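Local coordinates for putative acetyltransferase (Streptococcus mutans, PDB 4E2A), which probably transfers an acyl group, most likely the acetyl group of acetyl-coenzyme A, to an acceptor that is not established, at residues Thr62-Phe65 with Gln71-Asn74; Glu95-Leu100 with Phe147-Glu152; Ser115-Thr118 with Asp124-Glu127; Lys187-Val192 with Val196-Leu201. All blocks are in the same frame, centred on the assembly; numbering follows the deposited sequence.

Overall arrangement
The four contacts sample different layers of one GNAT-type fold. Interactions 1 and 3 are largely buried, interactions 2 and 4 only partly so. Interaction 1 closes the turn between two early helices and is purely apolar. Interaction 2 joins a helix to the central sheet through two aromatic rings, and it touches interaction 3, where Ala150 O meets Phe126 CE2 at 4.1 Å. Interaction 3 relies on a carboxylate and a water, tying a loop down to the strand that follows it. Interaction 4 is a backbone-bonded hairpin at one side of the same sheet. Interactions 1 and 2 lie on opposite sides of the chain's centre. Interactions 1 and 4 both reach the second subunit.

Interaction 1: residues Thr62-Phe65 with Gln71-Asn74; sequences TFAF and QLQN
The connection between helix 48-63 and helix 69-79, two consecutive helices of this GNAT-type fold, is closed by Phe63 and Ala64 meeting Leu72. A single leucine does the work from the second helix, and its two methyl branches divide the task. CD2 of Leu72 reaches CB of Phe63 at 3.5 Å, touching the root of the aromatic side chain and not its ring. The other branch, CD1, goes to Ala64 and stands 3.6 Å from both its CB and its CA. The main chains themselves stay apart, with 7.1 Å between the CA atoms of Ala64 and Leu72, a gap that the leucine fills. Its CG lies opposite the carbonyl carbon (chi1 -57°), and the next bond is extended, which carries the forked tip straight across to the turn.

Phe63 turns its ring away from this meeting point. One face of that ring is met by CG2 of the preceding Thr62, 3.5 Å above the plane and toward the rim, and Phe59 adds a second ring nearby. Phe63 also meets Phe191 of the second subunit, the two rings inclined at about 45°, and Leu72 packs on Val196 of that subunit. In the turn itself the Phe63 carbonyl oxygen is held by the side-chain amide of Asn67.

The contact therefore rests on shape and the exclusion of water, with neither charge nor hydrogen bonding between the two segments. Leucine's branching lets one residue bind two neighbours, while the adjoining phenylalanine is directed toward the subunit interface.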
loop_
_atom_site.group_PDB
_atom_site.type_symbol
_atom_site.label_atom_id
_atom_site.label_comp_id
_atom_site.label_asym_id
_atom_site.label_seq_id
_atom_site.Cartn_x
_atom_site.Cartn_y
_atom_site.Cartn_z
ATOM N N THR B 62 4.455 -19.743 1.180
ATOM C CA THR B 62 4.535 -18.915 -0.022
ATOM C C THR B 62 5.726 -17.954 0.042
ATOM O O THR B 62 6.349 -17.662 -0.969
ATOM C CB THR B 62 3.217 -18.096 -0.226
ATOM O OG1 THR B 62 2.136 -18.990 -0.489
ATOM C CG2 THR B 62 3.344 -17.090 -1.373
ATOM N N PHE B 63 6.048 -17.484 1.244
ATOM C CA PHE B 63 6.987 -16.371 1.382
ATOM C C PHE B 63 8.297 -16.661 2.134
ATOM O O PHE B 63 9.223 -15.869 2.060
ATOM C CB PHE B 63 6.267 -15.164 2.004
ATOM C CG PHE B 63 5.282 -14.523 1.090
ATOM C CD1 PHE B 63 5.710 -13.724 0.038
ATOM C CD2 PHE B 63 3.914 -14.716 1.271
ATOM C CE1 PHE B 63 4.788 -13.127 -0.825
ATOM C CE2 PHE B 63 2.992 -14.124 0.429
ATOM C CZ PHE B 63 3.421 -13.337 -0.629
ATOM N N ALA B 64 8.385 -17.792 2.825
ATOM C CA ALA B 64 9.486 -18.029 3.764
ATOM C C ALA B 64 10.866 -18.203 3.127
ATOM O O ALA B 64 11.892 -17.926 3.767
ATOM C CB ALA B 64 9.170 -19.203 4.704
ATOM N N PHE B 65 10.902 -18.664 1.883
ATOM C CA PHE B 65 12.177 -18.944 1.235
ATOM C C PHE B 65 12.882 -17.674 0.779
ATOM O O PHE B 65 14.099 -17.675 0.589
ATOM C CB PHE B 65 11.998 -19.932 0.072
ATOM C CG PHE B 65 11.858 -21.361 0.516
ATOM C CD1 PHE B 65 12.765 -22.325 0.106
ATOM C CD2 PHE B 65 10.830 -21.734 1.366
ATOM C CE1 PHE B 65 12.634 -23.639 0.525
ATOM C CE2 PHE B 65 10.696 -23.044 1.790
ATOM C CZ PHE B 65 11.597 -23.996 1.370
ATOM N N GLN B 71 10.510 -10.928 9.251
ATOM C CA GLN B 71 9.681 -10.236 8.270
ATOM C C GLN B 71 8.303 -10.884 8.152
ATOM O O GLN B 71 7.290 -10.191 8.057
ATOM C CB GLN B 71 10.333 -10.244 6.881
ATOM C CG GLN B 71 11.516 -9.294 6.710
ATOM C CD GLN B 71 12.226 -9.490 5.370
ATOM O OE1 GLN B 71 12.540 -10.624 4.962
ATOM N NE2 GLN B 71 12.475 -8.382 4.675
ATOM N N LEU B 72 8.263 -12.213 8.127
ATOM C CA LEU B 72 6.988 -12.888 8.022
ATOM C C LEU B 72 6.171 -12.644 9.290
ATOM O O LEU B 72 4.972 -12.339 9.216
ATOM C CB LEU B 72 7.165 -14.390 7.771
ATOM C CG LEU B 72 7.959 -14.876 6.555
ATOM C CD1 LEU B 72 7.920 -16.394 6.515
ATOM C CD2 LEU B 72 7.494 -14.296 5.220
ATOM N N GLN B 73 6.826 -12.762 10.448
ATOM C CA GLN B 73 6.157 -12.558 11.738
ATOM C C GLN B 73 5.516 -11.162 11.845
ATOM O O GLN B 73 4.406 -11.017 12.372
ATOM C CB GLN B 73 7.127 -12.799 12.901
ATOM C CG GLN B 73 6.456 -12.985 14.245
ATOM C CD GLN B 73 5.590 -14.235 14.299
ATOM O OE1 GLN B 73 6.037 -15.327 13.949
ATOM N NE2 GLN B 73 4.344 -14.079 14.738
ATOM N N ASN B 74 6.200 -10.139 11.342
ATOM C CA ASN B 74 5.603 -8.808 11.264
ATOM C C ASN B 74 4.237 -8.840 10.590
ATOM O O ASN B 74 3.307 -8.162 11.022
ATOM C CB ASN B 74 6.506 -7.834 10.491
ATOM C CG ASN B 74 7.703 -7.375 11.302
ATOM O OD1 ASN B 74 7.640 -7.292 12.521
ATOM N ND2 ASN B 74 8.804 -7.080 10.621
#

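Interaction 2: residues Glu95-Leu100 with Phe147-Glu152; sequences ETYFIL and FEFALE
Tyr97 and Phe149 carry the whole contact between strand 94-101 and helix 142-157, and they do so as a T-shaped aromatic pair. The edge of Phe149 points into the face of Tyr97: its CE2 stands 3.5 Å above the tyrosine plane, over the middle of the ring. The neighbouring Phe149 CZ lies nearer the rim, 3.6 Å from Tyr97 CE1. With ring planes at 72° and centroids 4.9 Å apart, the geometry suits an electrostatically favourable approach of the phenylalanine C-H edge to the pi cloud. The helix residue reaches the sheet because its CG stands opposite the backbone N (chi1 174°), sending the ring outward from the helix.

The side-chain hydrogen bond that bears on the aromatic pair lies within the strand segment: Tyr97 OH donates to Glu95 OE1 at 2.6 Å, two residues earlier on the same side of the sheet, and meets that oxygen from above the carboxylate plane, 53° out of it. This bond anchors the far end of the tyrosine ring and so steadies the face that receives Phe149. Lys42 and Arg153 also approach the Glu95 carboxylate, though both ion pairs are long and weak.

Apolar packing completes the arrangement. Leu109 of strand 104-113 touches both rings, and Ile40 of strand 38-42 adds to the cover of Phe149, so neighbouring strands frame the pair. The result is a helix docked on a sheet through an edge-to-face aromatic pair, part of the alpha/beta layering of the GNAT fold; in this family the corresponding helix follows the loop that binds the pyrophosphate of acetyl-coenzyme A.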
loop_
_atom_site.group_PDB
_atom_site.type_symbol
_atom_site.label_atom_id
_atom_site.label_comp_id
_atom_site.label_asym_id
_atom_site.label_seq_id
_atom_site.Cartn_x
_atom_site.Cartn_y
_atom_site.Cartn_z
ATOM N N GLU B 95 -16.880 -12.586 2.746
ATOM C CA GLU B 95 -16.983 -13.972 3.170
ATOM C C GLU B 95 -15.656 -14.685 3.107
ATOM O O GLU B 95 -14.836 -14.419 2.226
ATOM C CB GLU B 95 -18.068 -14.712 2.407
ATOM C CG GLU B 95 -19.475 -14.306 2.861
ATOM C CD GLU B 95 -20.555 -14.707 1.879
ATOM O OE1 GLU B 95 -20.195 -15.151 0.771
ATOM O OE2 GLU B 95 -21.755 -14.576 2.216
ATOM N N THR B 96 -15.425 -15.555 4.083
ATOM C CA THR B 96 -14.260 -16.424 4.033
ATOM C C THR B 96 -14.692 -17.895 3.958
ATOM O O THR B 96 -15.527 -18.355 4.759
ATOM C CB THR B 96 -13.333 -16.205 5.244
ATOM O OG1 THR B 96 -12.923 -14.835 5.298
ATOM C CG2 THR B 96 -12.086 -17.087 5.148
ATOM N N TYR B 97 -14.085 -18.623 3.022
ATOM C CA TYR B 97 -14.410 -20.035 2.784
ATOM C C TYR B 97 -13.200 -20.944 3.003
ATOM O O TYR B 97 -12.058 -20.541 2.754
ATOM C CB TYR B 97 -14.903 -20.242 1.344
ATOM C CG TYR B 97 -16.192 -19.522 1.015
ATOM C CD1 TYR B 97 -17.416 -20.151 1.182
ATOM C CD2 TYR B 97 -16.179 -18.210 0.536
ATOM C CE1 TYR B 97 -18.584 -19.512 0.900
ATOM C CE2 TYR B 97 -17.362 -17.545 0.251
ATOM C CZ TYR B 97 -18.561 -18.214 0.435
ATOM O OH TYR B 97 -19.753 -17.603 0.162
ATOM N N PHE B 98 -13.465 -22.172 3.463
ATOM C CA PHE B 98 -12.499 -23.259 3.404
ATOM C C PHE B 98 -12.833 -24.116 2.191
ATOM O O PHE B 98 -14.011 -24.273 1.820
ATOM C CB PHE B 98 -12.593 -24.190 4.627
ATOM C CG PHE B 98 -11.938 -23.660 5.887
ATOM C CD1 PHE B 98 -10.792 -22.903 5.837
ATOM C CD2 PHE B 98 -12.484 -23.944 7.127
ATOM C CE1 PHE B 98 -10.191 -22.429 7.008
ATOM C CE2 PHE B 98 -11.903 -23.462 8.303
ATOM C CZ PHE B 98 -10.751 -22.705 8.237
ATOM N N ILE B 99 -11.803 -24.676 1.572
ATOM C CA ILE B 99 -12.015 -25.845 0.737
ATOM C C ILE B 99 -11.431 -27.013 1.501
ATOM O O ILE B 99 -10.310 -26.940 2.023
ATOM C CB ILE B 99 -11.424 -25.736 -0.681
ATOM C CG1 ILE B 99 -11.763 -26.998 -1.488
ATOM C CG2 ILE B 99 -9.927 -25.518 -0.642
ATOM C CD1 ILE B 99 -11.549 -26.839 -2.987
ATOM N N LEU B 100 -12.191 -28.067 1.583
ATOM C CA LEU B 100 -11.872 -29.192 2.420
ATOM C C LEU B 100 -11.697 -30.469 1.629
ATOM O O LEU B 100 -12.371 -30.705 0.673
ATOM C CB LEU B 100 -12.943 -29.394 3.472
ATOM C CG LEU B 100 -13.103 -28.320 4.510
ATOM C CD1 LEU B 100 -14.370 -27.562 4.407
ATOM C CD2 LEU B 100 -12.929 -28.915 5.819
ATOM N N PHE B 147 -11.256 -21.059 -7.162
ATOM C CA PHE B 147 -11.375 -19.853 -7.978
ATOM C C PHE B 147 -12.677 -19.855 -8.771
ATOM O O PHE B 147 -13.370 -18.840 -8.835
ATOM C CB PHE B 147 -10.171 -19.659 -8.902
ATOM C CG PHE B 147 -10.153 -18.318 -9.624
ATOM C CD1 PHE B 147 -9.826 -17.144 -8.950
ATOM C CD2 PHE B 147 -10.444 -18.240 -10.976
ATOM C CE1 PHE B 147 -9.801 -15.914 -9.611
ATOM C CE2 PHE B 147 -10.414 -17.014 -11.655
ATOM C CZ PHE B 147 -10.086 -15.849 -10.975
ATOM N N GLU B 148 -13.026 -21.005 -9.344
ATOM C CA GLU B 148 -14.286 -21.137 -10.056
ATOM C C GLU B 148 -15.510 -20.972 -9.142
ATOM O O GLU B 148 -16.533 -20.411 -9.554
ATOM C CB GLU B 148 -14.314 -22.459 -10.845
ATOM C CG GLU B 148 -13.139 -22.546 -11.814
ATOM C CD GLU B 148 -13.364 -23.488 -12.990
ATOM O OE1 GLU B 148 -14.300 -24.301 -12.917
ATOM O OE2 GLU B 148 -12.604 -23.388 -13.985
ATOM N N PHE B 149 -15.402 -21.444 -7.901
ATOM C CA PHE B 149 -16.438 -21.205 -6.902
ATOM C C PHE B 149 -16.565 -19.701 -6.620
ATOM O O PHE B 149 -17.678 -19.175 -6.475
ATOM C CB PHE B 149 -16.136 -21.991 -5.611
ATOM C CG PHE B 149 -17.082 -21.701 -4.470
ATOM C CD1 PHE B 149 -18.234 -22.474 -4.282
ATOM C CD2 PHE B 149 -16.811 -20.670 -3.562
ATOM C CE1 PHE B 149 -19.119 -22.211 -3.227
ATOM C CE2 PHE B 149 -17.675 -20.407 -2.496
ATOM C CZ PHE B 149 -18.841 -21.181 -2.329
ATOM N N ALA B 150 -15.426 -19.015 -6.517
ATOM C CA ALA B 150 -15.440 -17.563 -6.298
ATOM C C ALA B 150 -16.164 -16.816 -7.415
ATOM O O ALA B 150 -16.953 -15.909 -7.128
ATOM C CB ALA B 150 -14.019 -17.003 -6.127
ATOM N N LEU B 151 -15.898 -17.187 -8.670
ATOM C CA LEU B 151 -16.582 -16.575 -9.829
ATOM C C LEU B 151 -18.090 -16.828 -9.832
ATOM O O LEU B 151 -18.882 -15.959 -10.231
ATOM C CB LEU B 151 -15.996 -17.095 -11.145
ATOM C CG LEU B 151 -14.510 -16.823 -11.357
ATOM C CD1 LEU B 151 -14.051 -17.417 -12.676
ATOM C CD2 LEU B 151 -14.225 -15.313 -11.289
ATOM N N GLU B 152 -18.495 -18.023 -9.411
ATOM C CA GLU B 152 -19.924 -18.322 -9.313
ATOM C C GLU B 152 -20.605 -17.533 -8.176
ATOM O O GLU B 152 -21.712 -17.021 -8.347
ATOM C CB GLU B 152 -20.167 -19.825 -9.189
ATOM C CG GLU B 152 -21.639 -20.194 -9.149
ATOM C CD GLU B 152 -22.433 -19.666 -10.348
ATOM O OE1 GLU B 152 -21.837 -19.431 -11.425
ATOM O OE2 GLU B 152 -23.667 -19.495 -10.206
#

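Interaction 3: residues Ser115-Thr118 with Asp124-Glu127; sequences SSQT and DAFE
Thr118 grips both oxygens of the Glu127 carboxylate, one with its backbone and one with its side chain. The backbone N donates to Glu127 OE1 at 2.7 Å in a nearly straight bond of 167°, using the syn lone pair on that oxygen. The hydroxyl OG1 donates to Glu127 OE2, also at 2.7 Å, on the syn side but 30° out of the carboxylate plane. Thr118 can make both bonds because OG1 sits between its own backbone N and carbonyl carbon (chi1 63°), on the side where the amide also points. Glu127 reaches across with a fully extended chain, rising from strand 125-133 to the loop.

A water bridges the segments next. It accepts from Gln117 NE2 at 2.9 Å and from the Ala125 backbone N at 3.0 Å, joining the amide of the loop side chain to the start of the strand. The same NE2 is bonded to the Gly114 carbonyl oxygen, and Gln117 OE1 accepts from the indole nitrogen of Trp163, so both ends of the amide are engaged and its rotation is fixed.

Packing fills in around these bonds. Glu127 OE1 lies 3.2 Å from the Gln117 CA, and Gln117 OE1 lies 3.7 Å from the Ala125 CB. Trp163 of strand 161-167 lies against Thr118, Ala125 and Glu127.

Two bonds, one to each oxygen, set the twist of the buried Glu127 carboxylate about its last torsion, while the held amide and the water secure the return of the loop to the strand. Polar groups are thereby paired in a largely buried setting.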
loop_
_atom_site.group_PDB
_atom_site.type_symbol
_atom_site.label_atom_id
_atom_site.label_comp_id
_atom_site.label_asym_id
_atom_site.label_seq_id
_atom_site.Cartn_x
_atom_site.Cartn_y
_atom_site.Cartn_z
ATOM N N SER B 115 -18.329 -1.734 1.259
ATOM C CA SER B 115 -17.234 -0.963 1.854
ATOM C C SER B 115 -16.075 -1.858 2.293
ATOM O O SER B 115 -14.981 -1.371 2.590
ATOM C CB SER B 115 -17.737 -0.138 3.051
ATOM O OG SER B 115 -18.225 -1.001 4.069
ATOM N N SER B 116 -16.305 -3.170 2.321
ATOM C CA SER B 116 -15.257 -4.101 2.750
ATOM C C SER B 116 -14.213 -4.398 1.669
ATOM O O SER B 116 -13.203 -5.063 1.933
ATOM C CB SER B 116 -15.873 -5.402 3.273
ATOM O OG SER B 116 -16.624 -5.149 4.447
ATOM N N GLN B 117 -14.432 -3.915 0.452
ATOM C CA GLN B 117 -13.411 -4.088 -0.563
ATOM C C GLN B 117 -12.145 -3.369 -0.103
ATOM O O GLN B 117 -12.206 -2.357 0.604
ATOM C CB GLN B 117 -13.873 -3.565 -1.930
ATOM C CG GLN B 117 -15.174 -4.197 -2.453
ATOM C CD GLN B 117 -15.664 -3.518 -3.728
ATOM O OE1 GLN B 117 -15.106 -3.712 -4.815
ATOM N NE2 GLN B 117 -16.701 -2.713 -3.595
ATOM N N THR B 118 -10.997 -3.896 -0.499
ATOM C CA THR B 118 -9.726 -3.299 -0.104
ATOM C C THR B 118 -9.525 -1.926 -0.738
ATOM O O THR B 118 -8.804 -1.088 -0.197
ATOM C CB THR B 118 -8.527 -4.208 -0.444
ATOM O OG1 THR B 118 -8.430 -4.395 -1.863
ATOM C CG2 THR B 118 -8.669 -5.565 0.237
ATOM N N ASP B 124 -20.632 -1.230 -7.914
ATOM C CA ASP B 124 -21.356 -2.492 -8.000
ATOM C C ASP B 124 -20.420 -3.656 -8.254
ATOM O O ASP B 124 -20.705 -4.504 -9.125
ATOM C CB ASP B 124 -22.383 -2.449 -9.134
ATOM C CG ASP B 124 -23.722 -1.939 -8.682
ATOM O OD1 ASP B 124 -24.364 -1.187 -9.452
ATOM O OD2 ASP B 124 -24.128 -2.291 -7.553
ATOM N N ALA B 125 -19.324 -3.688 -7.491
ATOM C CA ALA B 125 -18.228 -4.636 -7.700
ATOM C C ALA B 125 -18.014 -5.615 -6.536
ATOM O O ALA B 125 -18.418 -5.347 -5.402
ATOM C CB ALA B 125 -16.941 -3.892 -8.003
ATOM N N PHE B 126 -17.344 -6.729 -6.858
ATOM C CA PHE B 126 -17.075 -7.872 -5.982
ATOM C C PHE B 126 -15.574 -8.217 -6.146
ATOM O O PHE B 126 -15.092 -8.387 -7.263
ATOM C CB PHE B 126 -17.976 -9.027 -6.463
ATOM C CG PHE B 126 -17.891 -10.305 -5.662
ATOM C CD1 PHE B 126 -18.972 -10.723 -4.880
ATOM C CD2 PHE B 126 -16.799 -11.142 -5.771
ATOM C CE1 PHE B 126 -18.938 -11.919 -4.170
ATOM C CE2 PHE B 126 -16.751 -12.359 -5.062
ATOM C CZ PHE B 126 -17.818 -12.743 -4.263
ATOM N N GLU B 127 -14.855 -8.325 -5.032
ATOM C CA GLU B 127 -13.404 -8.485 -5.030
ATOM C C GLU B 127 -12.991 -9.890 -4.591
ATOM O O GLU B 127 -13.478 -10.395 -3.599
ATOM C CB GLU B 127 -12.754 -7.461 -4.078
ATOM C CG GLU B 127 -11.248 -7.665 -3.883
ATOM C CD GLU B 127 -10.642 -6.768 -2.794
ATOM O OE1 GLU B 127 -11.387 -6.086 -2.073
ATOM O OE2 GLU B 127 -9.406 -6.754 -2.655
HETATM O O HOH W 1 -18.105 -1.477 -5.785
#

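Interaction 4: residues Lys187-Val192 with Val196-Leu201; sequences KHSFFV and VDTDWL
The carbonyl oxygen of Asp197 is met from three directions by Ser189 and Phe190. Phe190 N donates to it at 3.1 Å, nearly along the C=O axis; the CA of Ser189 makes a C-H...O contact, also at 3.1 Å; and the ring of Phe190 presents one face, with the oxygen 3.6 Å above its plane and toward the rim. The ring gets there because its CG occupies the crowded position between the backbone N and the carbonyl carbon (chi1 49°), folding it across to the partner strand beside the Asp197 CB.

The return bond, Asp197 N to Phe190 O, is 2.9 Å, and His188 and Asp199 form a second reciprocal pair. On the sheet face carrying Lys187, Ser189 and Thr198, opposite that of Phe190 and Asp197, Thr198 OG1 donates to Ser189 OG at 2.8 Å, joining a non-hydrogen-bonded pair. Nearer the turn, Phe191 CB touches Val196 CG2 at 4.0 Å.

Glu78 of the second subunit accepts from the Ser189 N and bonds the His188 ring, while the Asp197 carboxylate is taken up by Trp167. With strand directions 161° apart, this is a twisted antiparallel beta hairpin, whose strand 183-192 is outermost on its side of the mixed sheet within this chain, and which packs on the second subunit.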
loop_
_atom_site.group_PDB
_atom_site.type_symbol
_atom_site.label_atom_id
_atom_site.label_comp_id
_atom_site.label_asym_id
_atom_site.label_seq_id
_atom_site.Cartn_x
_atom_site.Cartn_y
_atom_site.Cartn_z
ATOM N N LYS B 187 -4.344 0.604 -12.639
ATOM C CA LYS B 187 -3.097 0.185 -12.040
ATOM C C LYS B 187 -2.728 1.096 -10.902
ATOM O O LYS B 187 -3.244 2.212 -10.777
ATOM C CB LYS B 187 -1.973 0.149 -13.078
ATOM C CG LYS B 187 -1.840 1.416 -13.914
ATOM C CD LYS B 187 -0.796 1.216 -15.016
ATOM C CE LYS B 187 -0.862 2.313 -16.072
ATOM N NZ LYS B 187 0.091 2.068 -17.191
ATOM N N HIS B 188 -1.831 0.609 -10.065
ATOM C CA HIS B 188 -1.394 1.377 -8.925
ATOM C C HIS B 188 0.095 1.167 -8.748
ATOM O O HIS B 188 0.567 0.033 -8.594
ATOM C CB HIS B 188 -2.151 0.940 -7.667
ATOM C CG HIS B 188 -1.767 1.718 -6.449
ATOM N ND1 HIS B 188 -1.628 3.079 -6.446
ATOM C CD2 HIS B 188 -1.479 1.299 -5.178
ATOM C CE1 HIS B 188 -1.277 3.490 -5.231
ATOM N NE2 HIS B 188 -1.181 2.430 -4.459
ATOM N N SER B 189 0.843 2.262 -8.795
ATOM C CA SER B 189 2.277 2.187 -8.547
ATOM C C SER B 189 2.600 2.691 -7.148
ATOM O O SER B 189 1.846 3.466 -6.553
ATOM C CB SER B 189 3.051 2.955 -9.619
ATOM O OG SER B 189 2.780 2.409 -10.901
ATOM N N PHE B 190 3.719 2.215 -6.621
ATOM C CA PHE B 190 4.169 2.557 -5.280
ATOM C C PHE B 190 5.659 2.248 -5.230
ATOM O O PHE B 190 6.210 1.693 -6.180
ATOM C CB PHE B 190 3.440 1.697 -4.267
ATOM C CG PHE B 190 3.457 0.245 -4.613
ATOM C CD1 PHE B 190 4.413 -0.597 -4.067
ATOM C CD2 PHE B 190 2.538 -0.277 -5.512
ATOM C CE1 PHE B 190 4.444 -1.949 -4.397
ATOM C CE2 PHE B 190 2.558 -1.630 -5.845
ATOM C CZ PHE B 190 3.516 -2.468 -5.282
ATOM N N PHE B 191 6.316 2.599 -4.136
ATOM C CA PHE B 191 7.723 2.251 -3.998
ATOM C C PHE B 191 8.063 1.647 -2.641
ATOM O O PHE B 191 7.409 1.948 -1.637
ATOM C CB PHE B 191 8.611 3.463 -4.292
ATOM C CG PHE B 191 8.246 4.695 -3.506
ATOM C CD1 PHE B 191 8.840 4.953 -2.277
ATOM C CD2 PHE B 191 7.317 5.601 -4.000
ATOM C CE1 PHE B 191 8.511 6.091 -1.555
ATOM C CE2 PHE B 191 6.977 6.745 -3.275
ATOM C CZ PHE B 191 7.575 6.988 -2.058
ATOM N N VAL B 192 9.077 0.780 -2.648
ATOM C CA VAL B 192 9.681 0.205 -1.454
ATOM C C VAL B 192 11.199 0.380 -1.508
ATOM O O VAL B 192 11.884 -0.298 -2.291
ATOM C CB VAL B 192 9.405 -1.294 -1.362
ATOM C CG1 VAL B 192 10.100 -1.878 -0.143
ATOM C CG2 VAL B 192 7.911 -1.548 -1.317
ATOM N N VAL B 196 10.543 0.748 -7.417
ATOM C CA VAL B 196 9.173 1.101 -7.765
ATOM C C VAL B 196 8.482 -0.121 -8.377
ATOM O O VAL B 196 9.090 -0.864 -9.148
ATOM C CB VAL B 196 9.137 2.293 -8.759
ATOM C CG1 VAL B 196 7.706 2.624 -9.179
ATOM C CG2 VAL B 196 9.800 3.517 -8.143
ATOM N N ASP B 197 7.219 -0.340 -8.028
ATOM C CA ASP B 197 6.460 -1.427 -8.630
ATOM C C ASP B 197 5.024 -1.062 -8.975
ATOM O O ASP B 197 4.512 -0.019 -8.551
ATOM C CB ASP B 197 6.489 -2.676 -7.750
ATOM C CG ASP B 197 7.630 -3.603 -8.105
ATOM O OD1 ASP B 197 7.533 -4.277 -9.160
ATOM O OD2 ASP B 197 8.621 -3.654 -7.341
ATOM N N THR B 198 4.382 -1.932 -9.750
ATOM C CA THR B 198 3.027 -1.675 -10.180
ATOM C C THR B 198 2.145 -2.902 -10.040
ATOM O O THR B 198 2.575 -4.023 -10.310
ATOM C CB THR B 198 2.980 -1.209 -11.645
ATOM O OG1 THR B 198 3.806 -0.044 -11.814
ATOM C CG2 THR B 198 1.540 -0.915 -12.057
ATOM N N ASP B 199 0.910 -2.678 -9.606
ATOM C CA ASP B 199 -0.115 -3.712 -9.669
ATOM C C ASP B 199 -1.147 -3.329 -10.701
ATOM O O ASP B 199 -1.577 -2.165 -10.773
ATOM C CB ASP B 199 -0.803 -3.887 -8.314
ATOM C CG ASP B 199 -0.006 -4.757 -7.360
ATOM O OD1 ASP B 199 0.623 -5.735 -7.821
ATOM O OD2 ASP B 199 -0.016 -4.461 -6.143
ATOM N N TRP B 200 -1.537 -4.304 -11.513
ATOM C CA TRP B 200 -2.650 -4.122 -12.435
ATOM C C TRP B 200 -3.930 -4.604 -11.778
ATOM O O TRP B 200 -3.934 -5.623 -11.088
ATOM C CB TRP B 200 -2.456 -4.934 -13.716
ATOM C CG TRP B 200 -1.293 -4.549 -14.568
ATOM C CD1 TRP B 200 -0.438 -3.499 -14.386
ATOM C CD2 TRP B 200 -0.856 -5.226 -15.755
ATOM N NE1 TRP B 200 0.509 -3.484 -15.389
ATOM C CE2 TRP B 200 0.272 -4.526 -16.236
ATOM C CE3 TRP B 200 -1.314 -6.347 -16.452
ATOM C CZ2 TRP B 200 0.946 -4.924 -17.393
ATOM C CZ3 TRP B 200 -0.640 -6.737 -17.595
ATOM C CH2 TRP B 200 0.479 -6.028 -18.053
ATOM N N LEU B 201 -5.020 -3.881 -12.019
ATOM C CA LEU B 201 -6.340 -4.313 -11.580
ATOM C C LEU B 201 -7.082 -4.874 -12.783
ATOM O O LEU B 201 -7.080 -4.267 -13.845
ATOM C CB LEU B 201 -7.118 -3.154 -10.949
ATOM C CG LEU B 201 -6.490 -2.542 -9.685
ATOM C CD1 LEU B 201 -6.038 -3.611 -8.708
ATOM C CD2 LEU B 201 -5.334 -1.628 -10.026
#